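Carboxysome assembly protein CcmN (Synechococcus elongatus, PDB 7D6C) links the carboxysome cargo to its shell: its N-terminal domain, the part present here, binds CcmM, while its C-terminal peptide binds the shell protein CcmK2. Local coordinates at residues F[22-27]-F[36-41]; F[29-34]-F[51-56]; F[44-49]-F[58-63]; F[71-76]-F[89-94]; F[83-88]-F[97-102]. All coordinates share one frame; numbering follows the deposited sequence.

Contact 1 (F[22-27]-F[36-41]); sequences GEVTIA and VLLIAE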
# COMPACT_ATOMS: atom_id res chain seq x y z
N GLY F 22 9.92 -16.33 5.01
CA GLY F 22 10.81 -16.76 3.96
C GLY F 22 12.24 -16.69 4.44
O GLY F 22 12.51 -16.86 5.63
N GLU F 23 13.16 -16.42 3.52
CA GLU F 23 14.57 -16.31 3.86
C GLU F 23 14.97 -14.84 3.85
O GLU F 23 15.17 -14.23 2.78
CB GLU F 23 15.41 -17.16 2.92
CG GLU F 23 16.89 -17.08 3.19
CD GLU F 23 17.58 -18.36 2.77
OE1 GLU F 23 18.69 -18.26 2.17
OE2 GLU F 23 17.00 -19.44 3.03
N VAL F 24 15.10 -14.29 5.04
CA VAL F 24 15.46 -12.88 5.20
C VAL F 24 16.64 -12.83 6.17
O VAL F 24 16.72 -13.60 7.11
CB VAL F 24 14.28 -12.04 5.73
CG1 VAL F 24 14.61 -10.57 5.72
CG2 VAL F 24 13.06 -12.29 4.91
N THR F 25 17.53 -11.91 5.97
CA THR F 25 18.76 -11.90 6.72
C THR F 25 18.96 -10.51 7.32
O THR F 25 19.79 -9.86 6.70
CB THR F 25 19.97 -12.27 5.87
OG1 THR F 25 20.32 -11.20 4.95
CG2 THR F 25 19.71 -13.40 4.83
N ILE F 26 18.40 -9.90 8.49
CA ILE F 26 18.29 -8.39 8.69
C ILE F 26 19.49 -7.67 9.34
O ILE F 26 20.15 -8.19 10.21
CB ILE F 26 16.97 -8.07 9.39
CG1 ILE F 26 15.75 -8.58 8.63
CG2 ILE F 26 16.74 -6.57 9.57
CD1 ILE F 26 14.29 -8.31 9.37
N ALA F 27 19.68 -6.40 8.93
CA ALA F 27 20.81 -5.55 9.33
C ALA F 27 20.51 -4.74 10.59
O ALA F 27 19.48 -4.08 10.71
CB ALA F 27 21.26 -4.62 8.22
N VAL F 36 4.84 -3.88 8.20
CA VAL F 36 5.49 -4.19 6.94
C VAL F 36 5.58 -5.71 6.76
O VAL F 36 5.73 -6.47 7.72
CB VAL F 36 6.86 -3.51 6.87
CG1 VAL F 36 7.68 -4.07 5.72
CG2 VAL F 36 6.65 -2.01 6.71
N LEU F 37 5.44 -6.15 5.52
CA LEU F 37 5.32 -7.57 5.20
C LEU F 37 6.47 -7.93 4.28
O LEU F 37 6.46 -7.56 3.10
CB LEU F 37 3.98 -7.85 4.54
CG LEU F 37 2.81 -7.43 5.42
CD1 LEU F 37 1.50 -7.52 4.66
CD2 LEU F 37 2.84 -8.32 6.63
N LEU F 38 7.46 -8.66 4.83
CA LEU F 38 8.58 -9.21 4.04
C LEU F 38 8.30 -10.68 3.75
O LEU F 38 8.38 -11.52 4.65
CB LEU F 38 9.89 -9.06 4.79
CG LEU F 38 10.09 -7.67 5.37
CD1 LEU F 38 11.47 -7.52 5.98
CD2 LEU F 38 9.89 -6.64 4.29
N ILE F 39 7.97 -10.98 2.49
CA ILE F 39 7.62 -12.33 2.07
C ILE F 39 8.62 -12.76 1.01
O ILE F 39 8.88 -12.02 0.05
CB ILE F 39 6.18 -12.39 1.54
CG1 ILE F 39 5.21 -12.05 2.66
CG2 ILE F 39 5.83 -13.77 1.00
CD1 ILE F 39 4.94 -10.61 2.75
N ALA F 40 9.19 -13.95 1.19
CA ALA F 40 10.11 -14.52 0.20
C ALA F 40 9.71 -15.97 -0.06
O ALA F 40 9.64 -16.77 0.88
CB ALA F 40 11.57 -14.42 0.66
N GLU F 41 9.42 -16.29 -1.32
CA GLU F 41 9.07 -17.65 -1.70
C GLU F 41 10.30 -18.56 -1.57
O GLU F 41 11.44 -18.10 -1.41
CB GLU F 41 8.51 -17.69 -3.12
CG GLU F 41 7.29 -16.83 -3.34
CD GLU F 41 6.05 -17.41 -2.69
OE1 GLU F 41 5.55 -16.83 -1.70
OE2 GLU F 41 5.57 -18.45 -3.16

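Contact 2 (F[29-34]-F[51-56]); sequences DVVIAP and GVCIGL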
# COMPACT_ATOMS: atom_id res chain seq x y z
N ASP F 29 21.09 -2.07 12.06
CA ASP F 29 20.70 -0.66 12.10
C ASP F 29 19.48 -0.34 11.22
O ASP F 29 19.18 0.83 11.00
CB ASP F 29 21.89 0.20 11.70
CG ASP F 29 22.38 -0.09 10.30
OD1 ASP F 29 21.75 -0.93 9.62
OD2 ASP F 29 23.40 0.52 9.89
N VAL F 30 18.79 -1.36 10.71
CA VAL F 30 17.62 -1.20 9.86
C VAL F 30 16.43 -0.82 10.73
O VAL F 30 16.30 -1.26 11.87
CB VAL F 30 17.35 -2.49 9.06
CG1 VAL F 30 15.93 -2.49 8.48
CG2 VAL F 30 18.37 -2.66 7.96
N VAL F 31 15.56 0.02 10.17
CA VAL F 31 14.34 0.44 10.83
C VAL F 31 13.18 0.00 9.96
O VAL F 31 13.07 0.44 8.81
CB VAL F 31 14.33 1.97 11.03
CG1 VAL F 31 13.11 2.40 11.86
CG2 VAL F 31 15.66 2.44 11.62
N ILE F 32 12.33 -0.88 10.50
CA ILE F 32 11.16 -1.38 9.78
C ILE F 32 9.91 -0.97 10.54
O ILE F 32 9.75 -1.36 11.71
CB ILE F 32 11.19 -2.90 9.59
CG1 ILE F 32 12.41 -3.33 8.77
CG2 ILE F 32 9.88 -3.36 8.95
CD1 ILE F 32 12.79 -4.78 8.97
N ALA F 33 9.02 -0.24 9.88
CA ALA F 33 7.78 0.18 10.52
C ALA F 33 6.88 -1.02 10.79
O ALA F 33 6.96 -2.05 10.11
CB ALA F 33 7.04 1.19 9.65
N PRO F 34 6.00 -0.91 11.78
CA PRO F 34 5.08 -2.02 12.08
C PRO F 34 4.12 -2.30 10.93
O PRO F 34 3.65 -1.38 10.24
CB PRO F 34 4.34 -1.54 13.33
CG PRO F 34 5.27 -0.58 13.96
CD PRO F 34 5.95 0.12 12.82
N GLY F 51 21.29 0.80 7.39
CA GLY F 51 20.72 2.13 7.46
C GLY F 51 19.42 2.32 6.72
O GLY F 51 18.91 3.44 6.69
N VAL F 52 18.88 1.26 6.13
CA VAL F 52 17.59 1.30 5.47
C VAL F 52 16.45 1.57 6.43
O VAL F 52 16.44 1.12 7.58
CB VAL F 52 17.40 -0.03 4.72
CG1 VAL F 52 15.93 -0.22 4.31
CG2 VAL F 52 18.26 -0.01 3.47
N CYS F 53 15.44 2.29 5.93
CA CYS F 53 14.17 2.51 6.59
C CYS F 53 13.06 2.07 5.66
O CYS F 53 13.07 2.42 4.48
CB CYS F 53 13.98 3.97 6.94
SG CYS F 53 15.43 4.59 7.72
N ILE F 54 12.09 1.33 6.19
CA ILE F 54 10.93 0.90 5.43
C ILE F 54 9.69 1.42 6.13
O ILE F 54 9.42 1.06 7.28
CB ILE F 54 10.87 -0.62 5.29
CG1 ILE F 54 12.22 -1.15 4.76
CG2 ILE F 54 9.61 -1.00 4.47
CD1 ILE F 54 12.36 -2.63 4.81
N GLY F 55 8.91 2.21 5.40
CA GLY F 55 7.76 2.87 5.97
C GLY F 55 6.53 1.98 6.13
O GLY F 55 6.36 0.94 5.49
N LEU F 56 5.66 2.46 7.01
CA LEU F 56 4.35 1.88 7.28
C LEU F 56 3.69 1.27 6.04
O LEU F 56 3.71 1.86 4.96
CB LEU F 56 3.44 2.98 7.84
CG LEU F 56 2.12 2.47 8.36
CD1 LEU F 56 2.41 1.31 9.31
CD2 LEU F 56 1.37 3.60 9.05

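Contact 3 (F[44-49]-F[58-63]); sequences SRIEIA and SVIHAR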
# COMPACT_ATOMS: atom_id res chain seq x y z
N SER F 44 13.65 -18.01 -3.10
CA SER F 44 13.76 -16.56 -3.06
C SER F 44 14.16 -16.10 -1.66
O SER F 44 13.91 -16.77 -0.66
CB SER F 44 12.44 -15.91 -3.48
OG SER F 44 12.27 -16.04 -4.89
N ARG F 45 14.77 -14.91 -1.63
CA ARG F 45 15.19 -14.29 -0.39
C ARG F 45 15.09 -12.78 -0.50
O ARG F 45 15.17 -12.21 -1.59
CB ARG F 45 16.63 -14.68 -0.06
CG ARG F 45 17.57 -14.26 -1.17
CD ARG F 45 19.02 -14.34 -0.79
NE ARG F 45 19.80 -14.08 -2.00
CZ ARG F 45 20.62 -13.05 -2.15
NH1 ARG F 45 20.80 -12.20 -1.14
NH2 ARG F 45 21.28 -12.88 -3.31
N ILE F 46 14.97 -12.13 0.66
CA ILE F 46 15.01 -10.67 0.77
C ILE F 46 16.28 -10.29 1.52
O ILE F 46 16.63 -10.92 2.51
CB ILE F 46 13.74 -10.15 1.49
CG1 ILE F 46 12.52 -10.28 0.57
CG2 ILE F 46 13.91 -8.68 1.95
CD1 ILE F 46 11.19 -9.99 1.26
N GLU F 47 16.97 -9.27 1.02
CA GLU F 47 18.21 -8.78 1.62
C GLU F 47 18.13 -7.26 1.74
O GLU F 47 17.92 -6.58 0.73
CB GLU F 47 19.43 -9.19 0.78
CG GLU F 47 20.81 -8.83 1.35
CD GLU F 47 21.98 -9.21 0.41
OE1 GLU F 47 21.80 -10.06 -0.49
OE2 GLU F 47 23.09 -8.66 0.58
N ILE F 48 18.30 -6.74 2.96
CA ILE F 48 18.17 -5.32 3.25
C ILE F 48 19.46 -4.84 3.91
O ILE F 48 19.86 -5.39 4.93
CB ILE F 48 16.96 -5.04 4.16
CG1 ILE F 48 15.67 -5.53 3.52
CG2 ILE F 48 16.86 -3.57 4.56
CD1 ILE F 48 14.63 -5.84 4.53
N ALA F 49 20.09 -3.81 3.37
CA ALA F 49 21.43 -3.43 3.82
C ALA F 49 21.36 -2.45 5.00
O ALA F 49 20.35 -2.35 5.70
CB ALA F 49 22.23 -2.87 2.64
N SER F 58 4.37 -1.05 3.97
CA SER F 58 5.09 -1.50 2.79
C SER F 58 5.01 -3.01 2.70
O SER F 58 4.70 -3.70 3.67
CB SER F 58 6.55 -1.03 2.82
OG SER F 58 6.65 0.37 2.64
N VAL F 59 5.23 -3.53 1.50
CA VAL F 59 5.15 -4.97 1.28
C VAL F 59 6.26 -5.35 0.32
O VAL F 59 6.29 -4.87 -0.82
CB VAL F 59 3.80 -5.43 0.73
CG1 VAL F 59 3.86 -6.92 0.30
CG2 VAL F 59 2.69 -5.21 1.77
N ILE F 60 7.18 -6.19 0.77
CA ILE F 60 8.27 -6.69 -0.05
C ILE F 60 8.01 -8.16 -0.30
O ILE F 60 7.98 -8.95 0.65
CB ILE F 60 9.64 -6.47 0.61
CG1 ILE F 60 9.72 -5.06 1.20
CG2 ILE F 60 10.73 -6.69 -0.38
CD1 ILE F 60 9.83 -3.94 0.17
N HIS F 61 7.80 -8.53 -1.56
CA HIS F 61 7.51 -9.92 -1.90
C HIS F 61 8.46 -10.40 -2.98
O HIS F 61 8.32 -10.02 -4.15
CB HIS F 61 6.06 -10.09 -2.33
CG HIS F 61 5.66 -11.51 -2.51
ND1 HIS F 61 4.51 -11.88 -3.18
CD2 HIS F 61 6.26 -12.66 -2.13
CE1 HIS F 61 4.42 -13.20 -3.19
NE2 HIS F 61 5.47 -13.70 -2.56
N ALA F 62 9.43 -11.24 -2.60
CA ALA F 62 10.46 -11.70 -3.53
C ALA F 62 9.97 -12.94 -4.25
O ALA F 62 9.45 -13.86 -3.62
CB ALA F 62 11.77 -11.98 -2.80
N ARG F 63 10.11 -12.94 -5.58
CA ARG F 63 9.62 -14.07 -6.36
C ARG F 63 10.55 -14.33 -7.53
O ARG F 63 10.85 -13.42 -8.32
CB ARG F 63 8.19 -13.84 -6.87
CG ARG F 63 7.42 -15.13 -7.01
CD ARG F 63 6.06 -14.95 -7.66
NE ARG F 63 5.28 -13.84 -7.13
CZ ARG F 63 3.96 -13.87 -7.10
NH1 ARG F 63 3.24 -12.86 -6.61
NH2 ARG F 63 3.34 -14.95 -7.56

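Contact 4 (F[71-76]-F[89-94]); sequences AGALLA and RQACLG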
# COMPACT_ATOMS: atom_id res chain seq x y z
N ALA F 71 22.19 -0.14 0.98
CA ALA F 71 22.33 0.66 2.18
C ALA F 71 21.84 2.08 1.98
O ALA F 71 22.07 2.69 0.92
CB ALA F 71 23.78 0.70 2.64
N GLY F 72 21.18 2.61 3.01
CA GLY F 72 20.69 3.97 3.03
C GLY F 72 19.52 4.22 2.13
O GLY F 72 19.01 5.35 2.10
N ALA F 73 19.07 3.21 1.39
CA ALA F 73 17.82 3.34 0.65
C ALA F 73 16.69 3.49 1.63
O ALA F 73 16.74 2.97 2.75
CB ALA F 73 17.57 2.14 -0.26
N LEU F 74 15.66 4.23 1.21
CA LEU F 74 14.53 4.58 2.05
C LEU F 74 13.24 4.34 1.29
O LEU F 74 13.13 4.67 0.11
CB LEU F 74 14.61 6.05 2.45
CG LEU F 74 15.89 6.45 3.14
CD1 LEU F 74 16.06 7.93 3.01
CD2 LEU F 74 15.84 6.01 4.58
N LEU F 75 12.25 3.78 1.98
CA LEU F 75 10.96 3.48 1.39
C LEU F 75 9.90 4.20 2.20
O LEU F 75 9.76 3.95 3.40
CB LEU F 75 10.70 1.97 1.39
CG LEU F 75 11.20 1.06 0.27
CD1 LEU F 75 12.69 1.16 0.10
CD2 LEU F 75 10.83 -0.35 0.64
N ALA F 76 9.16 5.11 1.55
CA ALA F 76 8.03 5.73 2.22
C ALA F 76 6.95 4.69 2.45
O ALA F 76 7.06 3.53 2.05
CB ALA F 76 7.48 6.89 1.39
N ARG F 89 22.00 2.11 -3.74
CA ARG F 89 22.51 2.81 -2.56
C ARG F 89 21.89 4.21 -2.49
O ARG F 89 21.84 4.93 -3.49
CB ARG F 89 24.04 2.84 -2.68
CG ARG F 89 24.88 3.17 -1.45
CD ARG F 89 26.39 3.17 -1.86
NE ARG F 89 27.24 4.16 -1.15
CZ ARG F 89 28.58 4.12 -1.09
NH1 ARG F 89 29.24 5.07 -0.43
NH2 ARG F 89 29.29 3.16 -1.69
N GLN F 90 21.35 4.58 -1.33
CA GLN F 90 20.87 5.94 -1.04
C GLN F 90 19.57 6.31 -1.77
O GLN F 90 19.13 7.48 -1.71
CB GLN F 90 21.94 6.99 -1.37
CG GLN F 90 23.25 6.79 -0.62
CD GLN F 90 23.30 7.51 0.71
OE1 GLN F 90 22.57 7.16 1.63
NE2 GLN F 90 24.20 8.48 0.83
N ALA F 91 18.92 5.36 -2.43
CA ALA F 91 17.70 5.66 -3.16
C ALA F 91 16.55 6.06 -2.21
O ALA F 91 16.58 5.79 -1.01
CB ALA F 91 17.29 4.45 -4.01
N CYS F 92 15.53 6.70 -2.80
CA CYS F 92 14.35 7.22 -2.08
C CYS F 92 13.10 6.89 -2.88
O CYS F 92 12.99 7.29 -4.04
CB CYS F 92 14.41 8.72 -1.90
SG CYS F 92 15.84 9.31 -1.11
N LEU F 93 12.13 6.22 -2.24
CA LEU F 93 10.94 5.73 -2.93
C LEU F 93 9.71 6.39 -2.33
O LEU F 93 9.39 6.15 -1.16
CB LEU F 93 10.84 4.22 -2.83
CG LEU F 93 12.03 3.37 -3.29
CD1 LEU F 93 11.55 1.93 -3.43
CD2 LEU F 93 12.56 3.89 -4.58
N GLY F 94 9.02 7.21 -3.13
CA GLY F 94 7.85 7.90 -2.64
C GLY F 94 6.78 6.95 -2.15
O GLY F 94 6.77 5.76 -2.48

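Contact 5 (F[83-88]-F[97-102]); sequences GQSIVG and TTLVNT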
# COMPACT_ATOMS: atom_id res chain seq x y z
N GLY F 83 8.65 -9.44 -7.12
CA GLY F 83 9.46 -10.00 -8.20
C GLY F 83 10.91 -10.10 -7.80
O GLY F 83 11.17 -10.65 -6.73
N GLN F 84 11.87 -9.60 -8.60
CA GLN F 84 13.23 -9.44 -8.10
C GLN F 84 13.67 -8.02 -8.39
O GLN F 84 13.51 -7.54 -9.52
CB GLN F 84 14.29 -10.41 -8.68
CG GLN F 84 13.89 -11.86 -8.75
CD GLN F 84 13.71 -12.28 -10.19
OE1 GLN F 84 14.58 -11.94 -11.01
NE2 GLN F 84 12.50 -12.74 -10.55
N SER F 85 14.28 -7.38 -7.40
CA SER F 85 14.57 -5.96 -7.48
C SER F 85 15.83 -5.67 -6.68
O SER F 85 16.08 -6.31 -5.64
CB SER F 85 13.38 -5.14 -6.95
OG SER F 85 13.65 -3.76 -6.85
N ILE F 86 16.64 -4.73 -7.16
CA ILE F 86 17.77 -4.21 -6.41
C ILE F 86 17.56 -2.72 -6.33
O ILE F 86 17.54 -2.04 -7.37
CB ILE F 86 19.11 -4.54 -7.07
CG1 ILE F 86 19.22 -6.04 -7.33
CG2 ILE F 86 20.26 -4.05 -6.21
CD1 ILE F 86 20.56 -6.43 -7.81
N VAL F 87 17.39 -2.19 -5.13
CA VAL F 87 17.19 -0.77 -4.95
C VAL F 87 18.54 -0.17 -4.57
O VAL F 87 19.12 -0.54 -3.54
CB VAL F 87 16.11 -0.47 -3.89
CG1 VAL F 87 15.81 1.02 -3.86
CG2 VAL F 87 14.86 -1.25 -4.21
N GLY F 88 19.03 0.73 -5.43
CA GLY F 88 20.34 1.33 -5.29
C GLY F 88 20.70 1.90 -3.94
O GLY F 88 19.84 2.13 -3.07
N THR F 97 4.88 3.86 -4.11
CA THR F 97 5.64 3.33 -5.24
C THR F 97 5.33 1.85 -5.41
O THR F 97 5.22 1.10 -4.43
CB THR F 97 7.14 3.50 -5.00
OG1 THR F 97 7.44 4.88 -4.76
CG2 THR F 97 7.93 2.99 -6.20
N THR F 98 5.25 1.41 -6.66
CA THR F 98 5.23 -0.01 -7.00
C THR F 98 6.37 -0.35 -7.95
O THR F 98 6.47 0.23 -9.04
CB THR F 98 3.89 -0.39 -7.60
OG1 THR F 98 2.92 -0.40 -6.54
CG2 THR F 98 3.98 -1.76 -8.26
N LEU F 99 7.23 -1.30 -7.54
CA LEU F 99 8.27 -1.85 -8.40
C LEU F 99 7.99 -3.33 -8.61
O LEU F 99 7.95 -4.08 -7.63
CB LEU F 99 9.66 -1.70 -7.78
CG LEU F 99 10.16 -0.33 -7.34
CD1 LEU F 99 11.47 -0.48 -6.59
CD2 LEU F 99 10.35 0.55 -8.54
N VAL F 100 7.80 -3.74 -9.87
CA VAL F 100 7.52 -5.13 -10.26
C VAL F 100 8.60 -5.61 -11.21
O VAL F 100 8.58 -5.27 -12.40
CB VAL F 100 6.14 -5.29 -10.92
CG1 VAL F 100 5.83 -6.76 -11.04
CG2 VAL F 100 5.07 -4.58 -10.11
N ASN F 101 9.50 -6.45 -10.71
CA ASN F 101 10.64 -6.96 -11.49
C ASN F 101 11.43 -5.80 -12.11
O ASN F 101 11.88 -5.89 -13.26
CB ASN F 101 10.18 -7.95 -12.57
CG ASN F 101 9.66 -9.29 -11.99
OD1 ASN F 101 10.30 -9.90 -11.14
ND2 ASN F 101 8.50 -9.74 -12.49
N THR F 102 11.59 -4.71 -11.37
CA THR F 102 12.35 -3.55 -11.83
C THR F 102 13.18 -2.97 -10.67
O THR F 102 12.73 -2.95 -9.52
CB THR F 102 11.43 -2.46 -12.43
OG1 THR F 102 10.22 -2.36 -11.66
CG2 THR F 102 11.04 -2.78 -13.87

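Contact 1 (F[22-27]-F[36-41])
Leu38 reaches out from its strand to meet two branched side chains of 22-27. Its CD1 lies 4.4 Å from Val24 CG1, and the same methyl is 4.5 Å from Ile26 CD1, so one leucine branch serves both partners. The side chain is nearly fully extended beyond its first torsion (chi2 -174°), which carries CD1 out toward the neighbouring methyls of Val24 and Ile26. Closer to the corner of the coil, contact passes to the backbone. Ala40 CB sits 3.8 Å from the amide nitrogen, Glu23 N, and Gly22 CA approaches Ala40 O at 3.3 Å in a bent CA-H...O contact. No hydrogen bond joins the two segments.

What holds the pieces in place lies one shell out. Leu37 and Leu38 take part in the backbone bonding of strand 37-40, with Phe19 on one flank and Ser58 and Ile60 on the other, whereas Glu23 pairs through its backbone with Ile46 in a different sheet. Ile46 also packs on both Val24 and Leu38, while Ile48 and Ile60 add to the apolar surroundings of Leu38. Leu37 and Ile39 alternate to the outer side, where they pack against a chain of another protein, consistent with the CcmM-binding role of this domain.

Gly22, with a positive phi of 130°, is where the chain bends from strand 19-21 in one sheet to strand 23-24 in the next. Two strands meeting through inward aliphatic side chains across such a corner are typical of the left-handed parallel beta-helix of hexapeptide-repeat proteins.

Contact 2 (F[29-34]-F[51-56])
The carboxylate of Asp29 receives the backbone amide of Gly51 over one of its faces: Gly51 N is 2.9 Å from Asp29 OD1 and stands 55° out of the carboxylate plane. Chi1 of 61° places CG between the backbone nitrogen and the carbonyl carbon of Asp29, and this swings the acid across to the neighbouring coil. The bond secures the loop end of a parallel beta-helix rung, in which 29-34 and 51-56 lie one above the other on successive coils, their end-to-end directions nearly the same.

The peptide groups take over from there. Val31 gives its N-H to Val52 O at 2.9 Å, in a bond that is almost straight at 170°. Its own carbonyl accepts from the next coil, with Ile54 N 2.9 Å from Val31 O, and Ala33 N closes the series on Ile54 O. Val31 thus pairs with Cys53, and Ile32 with Ile54, in parallel register.

The two faces of this sheet have different partners. Val31 and Cys53 share the outer one, where Val31 packs on Ile39 of the second subunit and Cys53 on His61 of that subunit; Val31 CB and Cys53 SG are 4.4 Å apart. Further along, Pro34 meets Phe19 of the second subunit. On the inner face Ile54 continues the stack onto Leu75 of the following coil and touches Ile48 as well, and Val30 CG2 packs on Val52 CB at 4.3 Å. Ile32 and Ile54 run side by side and point the same way, with Ile32 CG1 resting 4.0 Å from Ile54 CD1.

Contact 3 (F[44-49]-F[58-63])
Apolar packing carries most of this contact, and Ile46 is at its centre. Ile46 slants across Ile60, the CD1 end of Ile46 reaching 3.7 Å from the CG2 branch of Ile60. One bond nearer its backbone, Ile46 CG1 lies 3.8 Å from Ala62 CB. Chi1 of -72° sets CG1 opposite the carbonyl carbon, and the extended chi2 beyond it sends CD1 over to strand 59-63. Ser44 adds its methylene, with Ser44 CB 4.0 Å from Ala62 CB. Leu38 packs on both isoleucines, and Ile67 touches Ile60 and Ala62, so the group belongs to a larger aliphatic core.

One backbone carbonyl also meets carbon: Arg45 O lies 3.6 Å from the methyl carbon Ala62 CB.

No hydrogen bond spans the segments, and the polar ends look to other partners. Ser44 OG, although it lies beside Arg63, bonds to the amide of Gly65 just beyond. Arg45 and Glu47 form a salt bridge within their own strand, the carboxylate meeting the guanidinium at its edge and in its plane; the modelled separation is too short to be trusted in detail. His61 turns to the outer side, where NE2 bonds to Glu41 and ND1 to a polar side chain of a chain of another protein.

Strands 45-48 and 59-63 approach to 6.9 Å between axes, their directions 130° apart. That is close to the turn expected between adjacent walls of a triangular prism, and the inward isoleucines and alanine filling the angle between those walls are characteristic of the left-handed parallel beta-helix.

Contact 4 (F[71-76]-F[89-94])
Leu75 and Leu93 run alongside each other into the interior, with Leu75 CD1 3.8 Å from Leu93 CD1. Leu93 CD1 comes equally near to the branching carbon of Leu75, so the methyl spans the CG-CD1 bond of its neighbour. Ala73 stacks over Ala91 on this inner side too, CB to CB at 4.4 Å. On the other face Leu74 and Cys92 form a looser pair, Leu74 CD1 being 4.4 Å from Cys92 SG.

Gln90 behaves differently: it starts away from 71-76, but a bend at chi2 (-90°) folds its amide back until Gln90 OE1 is 4.0 Å from Gly72 CA. Underneath, four backbone hydrogen bonds fix the parallel register. Gln90 N gives to Ala71 O at 3.0 Å, Leu74 exchanges bonds with Ala91 and Leu93, and Ala76 N meets Leu93 O at 2.9 Å.

Strands 74-75 and 92-93 are inner members of one wall of the beta-helix, flanked by 53-54 and 109-110. Leu75 also packs on Ile54 and Leu93 on Thr110, while Leu74 and Cys92 both pack on Val82 of the second subunit.

Contact 5 (F[83-88]-F[97-102])
Ser85 OG donates to the backbone carbonyl Thr102 O at 2.9 Å, approaching 32° out of the carbonyl plane. With chi1 at 173°, OG is swung opposite the serine's own nitrogen and toward 97-102. The bond bridges two walls of a left-handed parallel beta-helix, joining strand 85-87 to the turn that follows strand 98-100 one coil further on.

A second bond lies at the corner itself. Asn101, whose backbone adopts positive phi and psi, curls its side chain back so that Asn101 OD1 accepts from Gln84 N at 3.0 Å, in a clearly bent bond. The preceding residue, Gly83, brings its CA close to the same oxygen. The amides of Gln84 and Asn101 slant across each other, their planes 58° apart. Gln84 NE2 has its hydrogen-bond acceptor in the coil before, at Arg63 O, so its side chain and its backbone tie to different coils.

Toward the interior the contact turns apolar. Leu99, which also packs on Ile81 and Leu116, directs its CD1 into the angle between the walls, 4.2 Å from Val87 CG2. The same methyl, Leu99 CD1, also lies beside the serine hydroxyl, 3.9 Å from Ser85 OG.

Overall arrangement
From the N terminus, contact 1 closes the first coil, bringing strand 37-40 back beside the corner at 22-27. Contact 2 crosses it: its first segment lies within that coil and its second beyond it. Contact 3 opens after contact 1 has closed and again crosses contact 2. The pattern recurs in contacts 4 and 5, whose segments alternate, both opening after the first three have closed. Contacts 1, 3 and 5 join the sheet holding strands 37-40, 59-63 and 98-100 to the sheet of 23-24, 45-48 and 85-87. Contacts 2 and 4 lie within the third sheet, which faces the second subunit, and touch where strands 53-54 and 74-75 pair.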